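PDB 4IV6: acyl-CoA dehydrogenase FadE3 from Mycobacterium smegmatis, which belongs to the acyl-CoA dehydrogenase family of flavoproteins, forms an assembly of four chains and binds dihydroflavine-adenine dinucleotide. Local coordinates for residues T93-L98 and L120-A125; F53-P58 and G87-H92; A180-S185 and E231-A236. All blocks are in the same frame, centred on the assembly; numbering follows the deposited sequence.

Interaction 1 of 3, residues T93-L98 and L120-A125; sequences TVVSKL and LRATMA. With FDA (dihydroflavine-adenine dinucleotide), chain D.
Three aliphatic side chains of 93-98, those of Val94, Val95 and Leu98, converge on the sulfur of Met124 and show how one flexible thioether can fill the angle between a helix and a strand. The closest of them is CG2 of Val95, which lies 3.6 Å from Met124 SD, the two side chains running past each other in opposite directions. Val94 crosses the methionine at about a right angle, its CG1 3.9 Å from Met124 SD, while CD1 of Leu98 reaches both SD and CE. The bend at chi2 (-66°) brings Met124 SD to the helix, and a further bend at chi3 turns CE to Leu98 CD1. The second branch of Val95, CG1, rests on Ala122 CB at 3.8 Å.

Segment 93-98, part of helix 83-102 of the N-terminal helical domain, thus crosses strand 122-125, the first strand of the middle beta domain, at 88°, their short axes 7.2 Å apart at closest approach. Met238 of helix 234-270 also touches Val94 and Met124.

The helix loses this close fit on its other flank, where Lys97 leaves the strand behind and is partly exposed. CB of Thr123 points away from the helix, and its OG1 is hydrogen-bonded to Ser159 O. The backbone of Met124 serves the flavin: its carbonyl O accepts a nearly straight hydrogen bond (174°) from N3 of dihydroflavine-adenine dinucleotide at 3.0 Å.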
loop_
_atom_site.group_PDB
_atom_site.type_symbol
_atom_site.label_atom_id
_atom_site.label_comp_id
_atom_site.label_asym_id
_atom_site.label_seq_id
_atom_site.Cartn_x
_atom_site.Cartn_y
_atom_site.Cartn_z
ATOM N N THR B 93 -14.043 -1.672 31.587
ATOM C CA THR B 93 -14.681 -2.914 31.127
ATOM C C THR B 93 -13.763 -4.147 31.286
ATOM O O THR B 93 -14.188 -5.221 31.733
ATOM C CB THR B 93 -15.119 -2.797 29.656
ATOM O OG1 THR B 93 -15.835 -1.555 29.451
ATOM C CG2 THR B 93 -15.995 -3.959 29.284
ATOM N N VAL B 94 -12.510 -3.989 30.916
ATOM C CA VAL B 94 -11.565 -5.087 31.032
ATOM C C VAL B 94 -11.443 -5.498 32.503
ATOM O O VAL B 94 -11.482 -6.681 32.805
ATOM C CB VAL B 94 -10.208 -4.721 30.414
ATOM C CG1 VAL B 94 -9.191 -5.808 30.665
ATOM C CG2 VAL B 94 -10.362 -4.493 28.906
ATOM N N VAL B 95 -11.343 -4.525 33.418
ATOM C CA VAL B 95 -11.244 -4.863 34.847
ATOM C C VAL B 95 -12.519 -5.544 35.321
ATOM O O VAL B 95 -12.447 -6.511 36.101
ATOM C CB VAL B 95 -10.952 -3.642 35.750
ATOM C CG1 VAL B 95 -10.966 -4.038 37.220
ATOM C CG2 VAL B 95 -9.622 -3.021 35.386
ATOM N N SER B 96 -13.683 -5.047 34.871
ATOM C CA SER B 96 -14.951 -5.680 35.182
ATOM C C SER B 96 -14.886 -7.160 34.818
ATOM O O SER B 96 -15.254 -8.025 35.604
ATOM C CB SER B 96 -16.141 -5.002 34.466
ATOM O OG SER B 96 -16.321 -3.647 34.842
ATOM N N LYS B 97 -14.410 -7.462 33.624
ATOM C CA LYS B 97 -14.318 -8.852 33.185
ATOM C C LYS B 97 -13.334 -9.683 34.000
ATOM O O LYS B 97 -13.609 -10.835 34.327
ATOM C CB LYS B 97 -13.945 -8.883 31.701
ATOM C CG LYS B 97 -13.902 -10.271 31.071
ATOM C CD LYS B 97 -15.293 -10.816 30.807
ATOM C CE LYS B 97 -15.222 -12.122 30.035
ATOM N NZ LYS B 97 -16.575 -12.733 29.889
ATOM N N LEU B 98 -12.158 -9.133 34.292
ATOM C CA LEU B 98 -11.195 -9.847 35.116
ATOM C C LEU B 98 -11.763 -10.223 36.500
ATOM O O LEU B 98 -11.537 -11.336 36.991
ATOM C CB LEU B 98 -9.920 -9.040 35.302
ATOM C CG LEU B 98 -9.105 -8.852 34.034
ATOM C CD1 LEU B 98 -7.891 -7.995 34.348
ATOM C CD2 LEU B 98 -8.713 -10.183 33.417
ATOM N N LEU B 120 -17.623 3.959 41.148
ATOM C CA LEU B 120 -16.218 3.601 41.140
ATOM C C LEU B 120 -15.782 3.255 39.727
ATOM O O LEU B 120 -16.404 2.431 39.087
ATOM C CB LEU B 120 -15.979 2.412 42.045
ATOM C CG LEU B 120 -14.581 1.793 42.004
ATOM C CD1 LEU B 120 -13.544 2.758 42.510
ATOM C CD2 LEU B 120 -14.586 0.536 42.851
ATOM N N ARG B 121 -14.687 3.848 39.278
ATOM C CA ARG B 121 -14.072 3.520 38.010
ATOM C C ARG B 121 -12.733 2.806 38.184
ATOM O O ARG B 121 -11.990 3.056 39.153
ATOM C CB ARG B 121 -13.874 4.795 37.224
ATOM C CG ARG B 121 -15.180 5.281 36.610
ATOM C CD ARG B 121 -15.018 6.632 35.984
ATOM N NE ARG B 121 -14.159 6.585 34.828
ATOM C CZ ARG B 121 -13.709 7.667 34.211
ATOM N NH1 ARG B 121 -14.075 8.879 34.632
ATOM N NH2 ARG B 121 -12.923 7.536 33.155
ATOM N N ALA B 122 -12.432 1.909 37.246
ATOM C CA ALA B 122 -11.206 1.137 37.274
ATOM C C ALA B 122 -10.455 1.281 35.975
ATOM O O ALA B 122 -11.034 1.535 34.905
ATOM C CB ALA B 122 -11.495 -0.336 37.566
ATOM N N THR B 123 -9.140 1.077 36.063
ATOM C CA THR B 123 -8.306 1.055 34.875
ATOM C C THR B 123 -7.223 -0.015 35.005
ATOM O O THR B 123 -7.016 -0.562 36.102
ATOM C CB THR B 123 -7.695 2.425 34.619
ATOM O OG1 THR B 123 -7.033 2.438 33.343
ATOM C CG2 THR B 123 -6.686 2.781 35.727
ATOM N N MET B 124 -6.556 -0.319 33.890
ATOM C CA MET B 124 -5.482 -1.331 33.850
ATOM C C MET B 124 -4.120 -0.675 33.864
ATOM O O MET B 124 -3.859 0.147 33.012
ATOM C CB MET B 124 -5.499 -2.124 32.542
ATOM C CG MET B 124 -6.709 -2.979 32.271
ATOM S SD MET B 124 -6.870 -4.346 33.433
ATOM C CE MET B 124 -5.278 -5.119 33.285
ATOM N N ALA B 125 -3.234 -1.107 34.754
ATOM C CA ALA B 125 -1.867 -0.613 34.789
ATOM C C ALA B 125 -0.828 -1.707 34.521
ATOM O O ALA B 125 -0.402 -2.434 35.434
ATOM C CB ALA B 125 -1.586 0.087 36.105
HETATM P PA FDA D . 8.042 -0.463 22.976
HETATM O O1A FDA D . 7.690 -1.810 23.558
HETATM O O2A FDA D . 9.199 0.325 23.523
HETATM O O5B FDA D . 8.233 -0.653 21.397
HETATM C C5B FDA D . 8.772 0.380 20.540
HETATM C C4B FDA D . 8.729 -0.110 19.082
HETATM O O4B FDA D . 9.385 -1.385 18.938
HETATM C C3B FDA D . 7.315 -0.348 18.599
HETATM O O3B FDA D . 7.267 -0.154 17.168
HETATM C C2B FDA D . 7.091 -1.798 18.972
HETATM O O2B FDA D . 6.064 -2.450 18.231
HETATM C C1B FDA D . 8.432 -2.379 18.594
HETATM N N9A FDA D . 8.741 -3.660 19.286
HETATM C C8A FDA D . 9.037 -3.794 20.597
HETATM N N7A FDA D . 9.311 -5.083 20.883
HETATM C C5A FDA D . 9.174 -5.779 19.729
HETATM C C6A FDA D . 9.304 -7.166 19.315
HETATM N N6A FDA D . 9.643 -8.088 20.218
HETATM N N1A FDA D . 9.078 -7.516 18.030
HETATM C C2A FDA D . 8.768 -6.583 17.114
HETATM N N3A FDA D . 8.621 -5.274 17.417
HETATM C C4A FDA D . 8.826 -4.835 18.675
HETATM N N1 FDA D . -0.850 1.006 28.971
HETATM C C2 FDA D . -1.468 0.578 30.068
HETATM O O2 FDA D . -0.937 -0.320 30.748
HETATM N N3 FDA D . -2.648 1.086 30.467
HETATM C C4 FDA D . -3.295 2.060 29.828
HETATM O O4 FDA D . -4.386 2.520 30.263
HETATM C C4X FDA D . -2.689 2.570 28.582
HETATM N N5 FDA D . -3.226 3.573 27.856
HETATM C C5X FDA D . -2.440 4.277 27.002
HETATM C C6 FDA D . -2.808 5.550 26.555
HETATM C C7 FDA D . -2.022 6.261 25.648
HETATM C C7M FDA D . -2.414 7.646 25.202
HETATM C C8 FDA D . -0.837 5.680 25.151
HETATM C C8M FDA D . 0.078 6.364 24.162
HETATM C C9 FDA D . -0.468 4.422 25.601
HETATM C C9A FDA D . -1.245 3.719 26.536
HETATM N N10 FDA D . -0.812 2.457 26.994
HETATM C C10 FDA D . -1.382 1.991 28.199
HETATM C "C1'" FDA D . 0.596 2.113 26.764
HETATM C "C2'" FDA D . 0.653 1.253 25.520
HETATM O "O2'" FDA D . 0.032 -0.014 25.740
HETATM C "C3'" FDA D . 2.119 1.088 25.118
HETATM O "O3'" FDA D . 2.542 2.303 24.507
HETATM C "C4'" FDA D . 2.354 -0.051 24.154
HETATM O "O4'" FDA D . 2.368 -1.241 24.959
HETATM C "C5'" FDA D . 3.724 0.055 23.461
HETATM O "O5'" FDA D . 4.710 0.255 24.449
HETATM P P FDA D . 6.045 1.087 24.266
HETATM O O1P FDA D . 6.815 0.783 25.536
HETATM O O2P FDA D . 5.707 2.503 23.944
HETATM O O3P FDA D . 6.698 0.406 22.958
#

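Interaction 2 of 3, residues F53-P58 and G87-H92; sequences FGLAIP and GAMGGH
Phe53 and His92 meet as a T-shaped pair, the edge of the phenyl ring directed at the face of the imidazole. Their planes stand at 84° and the centroids are 5.0 Å apart. The leading atom is Phe53 CD2, poised 3.6 Å above the imidazole plane and over its centre. The same two residues are joined a second time, through a polar bond: His92 NE2 donates to the backbone O of Phe53 at 2.8 Å. That oxygen lies close to the imidazole plane and receives the bond on a lone pair, although the N-H approach is bent (133°). A ring can therefore offer its face to one group and its edge to another of the same residue, which fixes its rotation from two directions. At the other nitrogen, ND1 takes a hydrogen bond from Ala122 N, so the buried imidazole is engaged at both polar atoms; NE2 has a further, weak bond to Met115 O.

Met89 attends to a face of the phenyl ring. Met89 CB stands 4.3 Å from the centroid of the Phe53 ring in a CH-pi contact, while Ala88 O comes to the ring edge, 3.7 Å from Phe53 CE2. With CG wedged between its backbone N and carbonyl carbon (chi1 53°), Met89 then bends at both later torsions. Its terminal CE meets Leu55 CD1 at 4.1 Å, the two side chains crossing at about a right angle. Leu55 opens the corner of a type I turn, Gly54 to Ile57, and also packs on Tyr71 and Val74 of helix 68-81. Such a loop, held against helix 83-102 by Phe53 and Leu55, belongs to the interior of the N-terminal all-helical domain of the acyl-CoA dehydrogenase fold.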
loop_
_atom_site.group_PDB
_atom_site.type_symbol
_atom_site.label_atom_id
_atom_site.label_comp_id
_atom_site.label_asym_id
_atom_site.label_seq_id
_atom_site.Cartn_x
_atom_site.Cartn_y
_atom_site.Cartn_z
ATOM N N PHE B 53 -20.784 2.162 32.136
ATOM C CA PHE B 53 -19.789 1.548 32.980
ATOM C C PHE B 53 -20.208 0.193 33.565
ATOM O O PHE B 53 -19.405 -0.437 34.265
ATOM C CB PHE B 53 -19.352 2.545 34.068
ATOM C CG PHE B 53 -18.590 3.707 33.513
ATOM C CD1 PHE B 53 -19.242 4.815 33.033
ATOM C CD2 PHE B 53 -17.218 3.670 33.441
ATOM C CE1 PHE B 53 -18.539 5.884 32.482
ATOM C CE2 PHE B 53 -16.502 4.724 32.893
ATOM C CZ PHE B 53 -17.160 5.830 32.414
ATOM N N GLY B 54 -21.430 -0.263 33.259
ATOM C CA GLY B 54 -21.968 -1.535 33.746
ATOM C C GLY B 54 -22.296 -2.504 32.626
ATOM O O GLY B 54 -22.945 -3.517 32.843
ATOM N N LEU B 55 -21.832 -2.213 31.413
ATOM C CA LEU B 55 -22.184 -3.030 30.241
ATOM C C LEU B 55 -21.695 -4.471 30.311
ATOM O O LEU B 55 -22.218 -5.321 29.620
ATOM C CB LEU B 55 -21.654 -2.396 28.949
ATOM C CG LEU B 55 -22.292 -1.080 28.519
ATOM C CD1 LEU B 55 -21.486 -0.454 27.403
ATOM C CD2 LEU B 55 -23.720 -1.280 28.086
ATOM N N ALA B 56 -20.668 -4.747 31.101
ATOM C CA ALA B 56 -20.204 -6.115 31.241
ATOM C C ALA B 56 -20.508 -6.734 32.625
ATOM O O ALA B 56 -19.990 -7.790 32.953
ATOM C CB ALA B 56 -18.715 -6.187 30.944
ATOM N N ILE B 57 -21.370 -6.099 33.407
ATOM C CA ILE B 57 -21.582 -6.508 34.806
ATOM C C ILE B 57 -23.003 -7.053 35.011
ATOM O O ILE B 57 -23.973 -6.293 34.997
ATOM C CB ILE B 57 -21.284 -5.342 35.785
ATOM C CG1 ILE B 57 -19.808 -4.933 35.669
ATOM C CG2 ILE B 57 -21.607 -5.745 37.214
ATOM C CD1 ILE B 57 -19.429 -3.713 36.485
ATOM N N PRO B 58 -23.127 -8.377 35.206
ATOM C CA PRO B 58 -24.448 -8.993 35.332
ATOM C C PRO B 58 -25.005 -8.909 36.740
ATOM O O PRO B 58 -24.314 -8.487 37.662
ATOM C CB PRO B 58 -24.166 -10.450 35.001
ATOM C CG PRO B 58 -22.828 -10.652 35.619
ATOM C CD PRO B 58 -22.063 -9.375 35.372
ATOM N N GLY B 87 -12.551 5.527 25.195
ATOM C CA GLY B 87 -11.333 5.263 26.000
ATOM C C GLY B 87 -11.617 5.365 27.481
ATOM O O GLY B 87 -11.044 4.644 28.295
ATOM N N ALA B 88 -12.530 6.256 27.838
ATOM C CA ALA B 88 -12.914 6.455 29.236
ATOM C C ALA B 88 -13.435 5.203 29.901
ATOM O O ALA B 88 -13.301 5.057 31.125
ATOM C CB ALA B 88 -13.971 7.548 29.342
ATOM N N MET B 89 -14.039 4.307 29.123
ATOM C CA MET B 89 -14.677 3.095 29.683
ATOM C C MET B 89 -14.020 1.752 29.306
ATOM O O MET B 89 -14.421 0.712 29.809
ATOM C CB MET B 89 -16.194 3.091 29.382
ATOM C CG MET B 89 -16.582 3.279 27.917
ATOM S SD MET B 89 -16.451 1.770 26.925
ATOM C CE MET B 89 -17.613 0.744 27.732
ATOM N N GLY B 90 -13.000 1.775 28.461
ATOM C CA GLY B 90 -12.358 0.547 27.973
ATOM C C GLY B 90 -11.663 -0.300 29.028
ATOM O O GLY B 90 -12.066 -1.447 29.298
ATOM N N GLY B 91 -10.626 0.258 29.641
ATOM C CA GLY B 91 -9.985 -0.398 30.775
ATOM C C GLY B 91 -10.924 -0.787 31.908
ATOM O O GLY B 91 -10.755 -1.837 32.528
ATOM N N HIS B 92 -11.929 0.047 32.179
ATOM C CA HIS B 92 -12.929 -0.250 33.194
ATOM C C HIS B 92 -13.668 -1.528 32.846
ATOM O O HIS B 92 -13.883 -2.388 33.691
ATOM C CB HIS B 92 -13.896 0.926 33.305
ATOM C CG HIS B 92 -15.014 0.731 34.266
ATOM N ND1 HIS B 92 -14.964 1.175 35.574
ATOM C CD2 HIS B 92 -16.253 0.215 34.091
ATOM C CE1 HIS B 92 -16.110 0.900 36.173
ATOM N NE2 HIS B 92 -16.914 0.329 35.287
#

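Interaction 3 of 3, residues A180-S185 and E231-A236; sequences AHKGVS and EGRGFA
The carbonyl O of Val184 is gripped by several groups: Gly234 N donates to it at 3.0 Å, Gly232 CA makes a C-H...O contact at 3.3 Å, and a water stands close by. The site is a domain junction of the acyl-CoA dehydrogenase fold, where the start of helix 234-270, with Arg233 at its N-cap position, docks on strand 184-190 of the middle beta domain. That water also accepts from Phe235 N and lies near His181 O, bringing together the first turn of the helix and the 3-10 turn 180-183 that leads into strand 184-190.

Beside it, Gly232 N donates to Ser185 OG at 2.9 Å, and the hydroxyl is also bonded to Thr173 OG1. The positive phi of Gly232 and its crowding by Lys182 O leave no place for a side chain. Val184 CG1 stands over a face of the Phe235 ring, offset toward its rim, and Phe235 CE2 touches Val184 CG2 at 3.7 Å.

Toward solvent, Lys182 folds back through chi2 and chi3 (-60° and -54°) to reach the same loop. Its NZ bonds to Gly232 O at 2.9 Å from well above the carbonyl plane, and a second water links this amine to Glu231 O and Arg233 NE.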
loop_
_atom_site.group_PDB
_atom_site.type_symbol
_atom_site.label_atom_id
_atom_site.label_comp_id
_atom_site.label_asym_id
_atom_site.label_seq_id
_atom_site.Cartn_x
_atom_site.Cartn_y
_atom_site.Cartn_z
ATOM N N ALA B 180 10.265 -17.484 34.982
ATOM C CA ALA B 180 10.143 -16.095 35.382
ATOM C C ALA B 180 8.713 -15.542 35.215
ATOM O O ALA B 180 8.273 -14.639 35.959
ATOM C CB ALA B 180 11.141 -15.250 34.610
ATOM N N HIS B 181 7.975 -16.083 34.254
ATOM C CA HIS B 181 6.634 -15.557 33.990
ATOM C C HIS B 181 5.656 -15.920 35.116
ATOM O O HIS B 181 4.636 -15.240 35.312
ATOM C CB HIS B 181 6.131 -15.995 32.603
ATOM C CG HIS B 181 5.776 -17.440 32.511
ATOM N ND1 HIS B 181 6.666 -18.399 32.065
ATOM C CD2 HIS B 181 4.622 -18.092 32.783
ATOM C CE1 HIS B 181 6.079 -19.586 32.087
ATOM N NE2 HIS B 181 4.838 -19.427 32.518
ATOM N N LYS B 182 6.000 -16.954 35.888
ATOM C CA LYS B 182 5.205 -17.335 37.046
ATOM C C LYS B 182 5.411 -16.426 38.262
ATOM O O LYS B 182 4.817 -16.650 39.296
ATOM C CB LYS B 182 5.494 -18.793 37.428
ATOM C CG LYS B 182 4.990 -19.826 36.419
ATOM C CD LYS B 182 3.471 -19.786 36.182
ATOM C CE LYS B 182 2.658 -19.900 37.475
ATOM N NZ LYS B 182 1.185 -20.007 37.222
ATOM N N GLY B 183 6.244 -15.406 38.147
ATOM C CA GLY B 183 6.377 -14.413 39.212
ATOM C C GLY B 183 5.473 -13.183 39.097
ATOM O O GLY B 183 5.581 -12.258 39.906
ATOM N N VAL B 184 4.598 -13.159 38.100
ATOM C CA VAL B 184 3.775 -11.971 37.788
ATOM C C VAL B 184 2.322 -12.192 38.142
ATOM O O VAL B 184 1.735 -13.206 37.745
ATOM C CB VAL B 184 3.899 -11.591 36.294
ATOM C CG1 VAL B 184 2.950 -10.478 35.921
ATOM C CG2 VAL B 184 5.326 -11.122 36.008
ATOM N N SER B 185 1.743 -11.238 38.867
ATOM C CA SER B 185 0.374 -11.307 39.328
ATOM C C SER B 185 -0.318 -9.996 39.063
ATOM O O SER B 185 0.316 -9.019 38.664
ATOM C CB SER B 185 0.329 -11.591 40.841
ATOM O OG SER B 185 1.111 -12.731 41.155
ATOM N N GLU B 231 -0.881 -16.488 43.352
ATOM C CA GLU B 231 0.096 -15.643 42.671
ATOM C C GLU B 231 0.620 -16.326 41.425
ATOM O O GLU B 231 0.600 -17.558 41.336
ATOM C CB GLU B 231 1.273 -15.346 43.602
ATOM C CG GLU B 231 0.862 -14.558 44.838
ATOM C CD GLU B 231 2.015 -14.313 45.780
ATOM O OE1 GLU B 231 3.078 -14.939 45.556
ATOM O OE2 GLU B 231 1.858 -13.492 46.721
ATOM N N GLY B 232 1.085 -15.531 40.467
ATOM C CA GLY B 232 1.750 -16.057 39.307
ATOM C C GLY B 232 0.897 -16.373 38.095
ATOM O O GLY B 232 1.370 -17.087 37.193
ATOM N N ARG B 233 -0.335 -15.848 38.052
ATOM C CA ARG B 233 -1.243 -16.084 36.934
ATOM C C ARG B 233 -1.597 -14.827 36.154
ATOM O O ARG B 233 -2.523 -14.826 35.295
ATOM C CB ARG B 233 -2.525 -16.692 37.460
ATOM C CG ARG B 233 -2.257 -17.973 38.212
ATOM C CD ARG B 233 -3.497 -18.785 38.379
ATOM N NE ARG B 233 -3.138 -20.065 38.975
ATOM C CZ ARG B 233 -3.899 -21.144 38.962
ATOM N NH1 ARG B 233 -5.100 -21.132 38.390
ATOM N NH2 ARG B 233 -3.451 -22.252 39.536
ATOM N N GLY B 234 -0.855 -13.766 36.440
ATOM C CA GLY B 234 -1.088 -12.481 35.832
ATOM C C GLY B 234 -1.143 -12.476 34.318
ATOM O O GLY B 234 -2.059 -11.902 33.761
ATOM N N PHE B 235 -0.170 -13.106 33.655
ATOM C CA PHE B 235 -0.153 -13.150 32.189
ATOM C C PHE B 235 -1.335 -13.925 31.613
ATOM O O PHE B 235 -1.971 -13.479 30.664
ATOM C CB PHE B 235 1.179 -13.699 31.643
ATOM C CG PHE B 235 2.316 -12.699 31.711
ATOM C CD1 PHE B 235 2.221 -11.474 31.077
ATOM C CD2 PHE B 235 3.461 -12.970 32.450
ATOM C CE1 PHE B 235 3.255 -10.536 31.177
ATOM C CE2 PHE B 235 4.492 -12.050 32.538
ATOM C CZ PHE B 235 4.402 -10.834 31.900
ATOM N N ALA B 236 -1.649 -15.068 32.205
ATOM C CA ALA B 236 -2.785 -15.853 31.758
ATOM C C ALA B 236 -4.075 -15.060 31.895
ATOM O O ALA B 236 -4.913 -15.043 30.985
ATOM C CB ALA B 236 -2.870 -17.146 32.563
HETATM O O HOH W 1 2.020 -14.660 35.153
HETATM O O HOH W 2 -0.072 -19.919 39.895
#

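Read from the N terminus, the three contacts follow in series, none nested in or crossing another. Interaction 2 closes first, between 53-58 and 87-92, closing a loop that holds helix 68-81, wholly inside the N-terminal helical domain. Interaction 1 opens immediately afterwards on the same helix, 83-102, and its short loop, which includes helix 105-116, returns to enter the beta domain; these two contacts touch, their centres 7 Å apart. Interaction 3 closes a longer excursion, from 180-185 to 231-236, made without helix, and hands the chain to helix 234-270. It reaches the same three-stranded sheet as interaction 1, at the other outermost strand, about 18 Å away between centres.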